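Local coordinates for UspA domain-containing protein (Pyrococcus horikoshii, PDB 2DUM) that is of unknown function but belongs to the universal stress protein A family, and so may take part in stress responses as its relatives do, at residues A[36-41]-A[78-83]. Sequence-based numbering, arbitrary orientation.
Sequences VILLHV and RKLQEK
Leu38 of strand 36-41 meets Leu80 of helix 78-83 on one face of the parallel sheet; helix segment 78-83 runs nearly antiparallel to strand segment 36-41 (169°), the segment axes 9.7 Å apart at their closest. With CG anti to the backbone N (chi1 -178°), Leu38 reaches out from the strand and sets its CD2 methyl 3.7 Å from Leu80 CD2. The two side chains run past each other in opposite directions, so they lie alongside rather than end to end. Leu80 CD2 also sits 3.9 Å from Leu38 CG, while Leu80 CD1 lies 4.0 Å from Leu38 O, close to the strand backbone. Leu38 CD2 is also 3.9 Å from both Leu80 O and Lys83 O, van der Waals contacts against the helix carbonyls. Beyond Leu39, which points to the other face of the sheet, His40 turns back toward helix 78-83 but gives only its CB, 4.5 Å from Leu80 CD2; its ND1 is hydrogen-bonded to Thr12 O and its ring meets Phe14 edge-to-face. The extended Lys83 chain has its NZ hydrogen-bonded to Thr12 OG1 and forms a cation-pi contact with Tyr19. Helix 69-90 links the neighbouring parallel strands 35-43 and 95-103 in a beta-alpha-beta crossover, and Leu80 packs against both, touching Thr98 and Ile100 of the second. With no hydrogen bond across, buried apolar packing of Leu38 and Leu80 joins the two segments, while the polar ends of His40 and Lys83 are satisfied at Thr12.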
ATOM      1  N   VAL A  36      16.560  -1.736   3.207  1.00 40.33           N
ATOM      2  CA  VAL A  36      15.712  -2.275   2.111  1.00 40.36           C
ATOM      3  C   VAL A  36      16.256  -3.610   1.455  1.00 41.09           C
ATOM      4  O   VAL A  36      17.416  -3.716   1.093  1.00 43.16           O
ATOM      5  CB  VAL A  36      15.383  -1.185   1.043  1.00 39.00           C
ATOM      6  CG1 VAL A  36      16.420  -0.217   1.067  1.00 39.26           C
ATOM      7  CG2 VAL A  36      15.214  -1.762  -0.394  1.00 33.69           C
ATOM      8  N   ILE A  37      15.452  -4.630   1.292  1.00 39.82           N
ATOM      9  CA  ILE A  37      16.000  -5.746   0.605  1.00 39.41           C
ATOM     10  C   ILE A  37      15.458  -5.607  -0.797  1.00 39.42           C
ATOM     11  O   ILE A  37      14.251  -5.607  -1.049  1.00 40.55           O
ATOM     12  CB  ILE A  37      15.458  -7.000   1.222  1.00 39.62           C
ATOM     13  CG1 ILE A  37      15.794  -7.028   2.671  1.00 37.89           C
ATOM     14  CG2 ILE A  37      15.874  -8.271   0.504  1.00 39.55           C
ATOM     15  CD1 ILE A  37      14.586  -7.510   3.464  1.00 40.03           C
ATOM     16  N   LEU A  38      16.357  -5.526  -1.719  1.00 38.68           N
ATOM     17  CA  LEU A  38      15.997  -5.341  -3.061  1.00 38.84           C
ATOM     18  C   LEU A  38      15.887  -6.720  -3.711  1.00 40.37           C
ATOM     19  O   LEU A  38      16.875  -7.222  -4.189  1.00 40.52           O
ATOM     20  CB  LEU A  38      17.184  -4.638  -3.610  1.00 37.02           C
ATOM     21  CG  LEU A  38      17.139  -4.239  -5.028  1.00 36.69           C
ATOM     22  CD1 LEU A  38      16.127  -3.087  -4.994  1.00 35.43           C
ATOM     23  CD2 LEU A  38      18.594  -3.824  -5.409  1.00 33.64           C
ATOM     24  N   LEU A  39      14.706  -7.351  -3.744  1.00 42.34           N
ATOM     25  CA  LEU A  39      14.542  -8.721  -4.298  1.00 42.79           C
ATOM     26  C   LEU A  39      14.384  -8.775  -5.785  1.00 44.07           C
ATOM     27  O   LEU A  39      13.952  -7.815  -6.394  1.00 44.23           O
ATOM     28  CB  LEU A  39      13.315  -9.340  -3.722  1.00 42.37           C
ATOM     29  CG  LEU A  39      13.173 -10.830  -3.946  1.00 43.50           C
ATOM     30  CD1 LEU A  39      14.488 -11.466  -3.827  1.00 44.62           C
ATOM     31  CD2 LEU A  39      12.293 -11.435  -2.905  1.00 41.14           C
ATOM     32  N   HIS A  40      14.773  -9.892  -6.388  1.00 46.98           N
ATOM     33  CA  HIS A  40      14.510 -10.175  -7.829  1.00 50.16           C
ATOM     34  C   HIS A  40      14.301 -11.630  -8.046  1.00 52.11           C
ATOM     35  O   HIS A  40      15.217 -12.444  -7.780  1.00 52.65           O
ATOM     36  CB  HIS A  40      15.663  -9.840  -8.749  1.00 50.22           C
ATOM     37  CG  HIS A  40      15.389 -10.179 -10.176  1.00 53.24           C
ATOM     38  ND1 HIS A  40      14.285  -9.707 -10.847  1.00 56.76           N
ATOM     39  CD2 HIS A  40      16.056 -10.966 -11.064  1.00 57.67           C
ATOM     40  CE1 HIS A  40      14.298 -10.164 -12.093  1.00 58.93           C
ATOM     41  NE2 HIS A  40      15.359 -10.936 -12.255  1.00 55.71           N
ATOM     42  N   VAL A  41      13.120 -11.974  -8.535  1.00 53.48           N
ATOM     43  CA  VAL A  41      12.824 -13.359  -8.577  1.00 54.61           C
ATOM     44  C   VAL A  41      12.864 -13.664  -9.980  1.00 55.98           C
ATOM     45  O   VAL A  41      11.964 -13.314 -10.674  1.00 56.34           O
ATOM     46  CB  VAL A  41      11.419 -13.663  -8.184  1.00 53.99           C
ATOM     47  CG1 VAL A  41      11.286 -15.155  -7.988  1.00 54.14           C
ATOM     48  CG2 VAL A  41      11.115 -12.962  -6.993  1.00 52.15           C
ATOM     49  N   ARG A  78      24.277  -8.698 -11.693  1.00 81.89           N
ATOM     50  CA  ARG A  78      24.856  -7.671 -12.564  1.00 81.58           C
ATOM     51  C   ARG A  78      24.138  -6.378 -12.208  1.00 80.79           C
ATOM     52  O   ARG A  78      24.622  -5.556 -11.410  1.00 80.68           O
ATOM     53  CB  ARG A  78      24.636  -8.031 -14.080  1.00 82.81           C
ATOM     54  CG  ARG A  78      25.812  -7.892 -15.177  1.00 83.66           C
ATOM     55  CD  ARG A  78      26.764  -6.753 -14.914  1.00 94.81           C
ATOM     56  NE  ARG A  78      27.668  -7.082 -13.774  1.00106.62           N
ATOM     57  CZ  ARG A  78      28.129  -6.242 -12.807  1.00112.47           C
ATOM     58  NH1 ARG A  78      27.778  -4.932 -12.769  1.00114.64           N
ATOM     59  NH2 ARG A  78      28.950  -6.724 -11.842  1.00114.49           N
ATOM     60  N   LYS A  79      22.946  -6.235 -12.783  1.00 80.05           N
ATOM     61  CA  LYS A  79      22.173  -4.995 -12.671  1.00 78.69           C
ATOM     62  C   LYS A  79      21.664  -4.768 -11.256  1.00 77.38           C
ATOM     63  O   LYS A  79      21.275  -3.660 -10.904  1.00 77.45           O
ATOM     64  CB  LYS A  79      21.006  -4.953 -13.687  1.00 78.65           C
ATOM     65  CG  LYS A  79      20.632  -6.236 -14.376  1.00 76.56           C
ATOM     66  CD  LYS A  79      19.559  -5.893 -15.414  1.00 78.39           C
ATOM     67  CE  LYS A  79      19.251  -7.076 -16.326  1.00 81.27           C
ATOM     68  NZ  LYS A  79      20.521  -7.847 -16.640  1.00 83.87           N
ATOM     69  N   LEU A  80      21.692  -5.833 -10.461  1.00 75.41           N
ATOM     70  CA  LEU A  80      20.979  -5.887  -9.227  1.00 72.98           C
ATOM     71  C   LEU A  80      21.946  -5.369  -8.320  1.00 71.32           C
ATOM     72  O   LEU A  80      21.710  -4.417  -7.654  1.00 70.05           O
ATOM     73  CB  LEU A  80      20.704  -7.338  -8.854  1.00 73.68           C
ATOM     74  CG  LEU A  80      19.537  -7.681  -7.931  1.00 72.80           C
ATOM     75  CD1 LEU A  80      20.042  -8.007  -6.572  1.00 72.15           C
ATOM     76  CD2 LEU A  80      18.547  -6.536  -7.887  1.00 71.28           C
ATOM     77  N   GLN A  81      23.095  -5.991  -8.326  1.00 71.40           N
ATOM     78  CA  GLN A  81      24.028  -5.633  -7.303  1.00 72.15           C
ATOM     79  C   GLN A  81      24.665  -4.291  -7.651  1.00 70.52           C
ATOM     80  O   GLN A  81      25.325  -3.651  -6.842  1.00 70.88           O
ATOM     81  CB  GLN A  81      25.001  -6.768  -6.916  1.00 72.50           C
ATOM     82  CG  GLN A  81      25.513  -6.649  -5.416  1.00 78.66           C
ATOM     83  CD  GLN A  81      26.526  -5.408  -5.126  1.00 84.03           C
ATOM     84  OE1 GLN A  81      27.722  -5.419  -5.577  1.00 84.85           O
ATOM     85  NE2 GLN A  81      26.026  -4.360  -4.380  1.00 81.84           N
ATOM     86  N   GLU A  82      24.373  -3.768  -8.809  1.00 69.02           N
ATOM     87  CA  GLU A  82      24.791  -2.415  -8.924  1.00 67.45           C
ATOM     88  C   GLU A  82      23.642  -1.394  -8.681  1.00 66.07           C
ATOM     89  O   GLU A  82      23.909  -0.300  -8.249  1.00 66.08           O
ATOM     90  CB  GLU A  82      25.623  -2.238 -10.196  1.00 68.93           C
ATOM     91  CG  GLU A  82      24.807  -2.380 -11.522  1.00 73.89           C
ATOM     92  CD  GLU A  82      24.118  -1.038 -11.946  1.00 77.49           C
ATOM     93  OE1 GLU A  82      24.545  -0.430 -12.990  1.00 79.49           O
ATOM     94  OE2 GLU A  82      23.180  -0.595 -11.216  1.00 76.62           O
ATOM     95  N   LYS A  83      22.382  -1.771  -8.910  1.00 64.64           N
ATOM     96  CA  LYS A  83      21.174  -0.955  -8.617  1.00 64.13           C
ATOM     97  C   LYS A  83      20.913  -1.016  -7.129  1.00 64.50           C
ATOM     98  O   LYS A  83      20.017  -0.402  -6.607  1.00 63.87           O
ATOM     99  CB  LYS A  83      19.968  -1.549  -9.379  1.00 63.28           C
ATOM    100  CG  LYS A  83      18.594  -0.956  -9.153  1.00 61.28           C
ATOM    101  CD  LYS A  83      17.455  -1.835  -9.771  1.00 62.86           C
ATOM    102  CE  LYS A  83      15.904  -1.329  -9.474  1.00 61.90           C
ATOM    103  NZ  LYS A  83      14.624  -1.655 -10.392  1.00 55.77           N
TER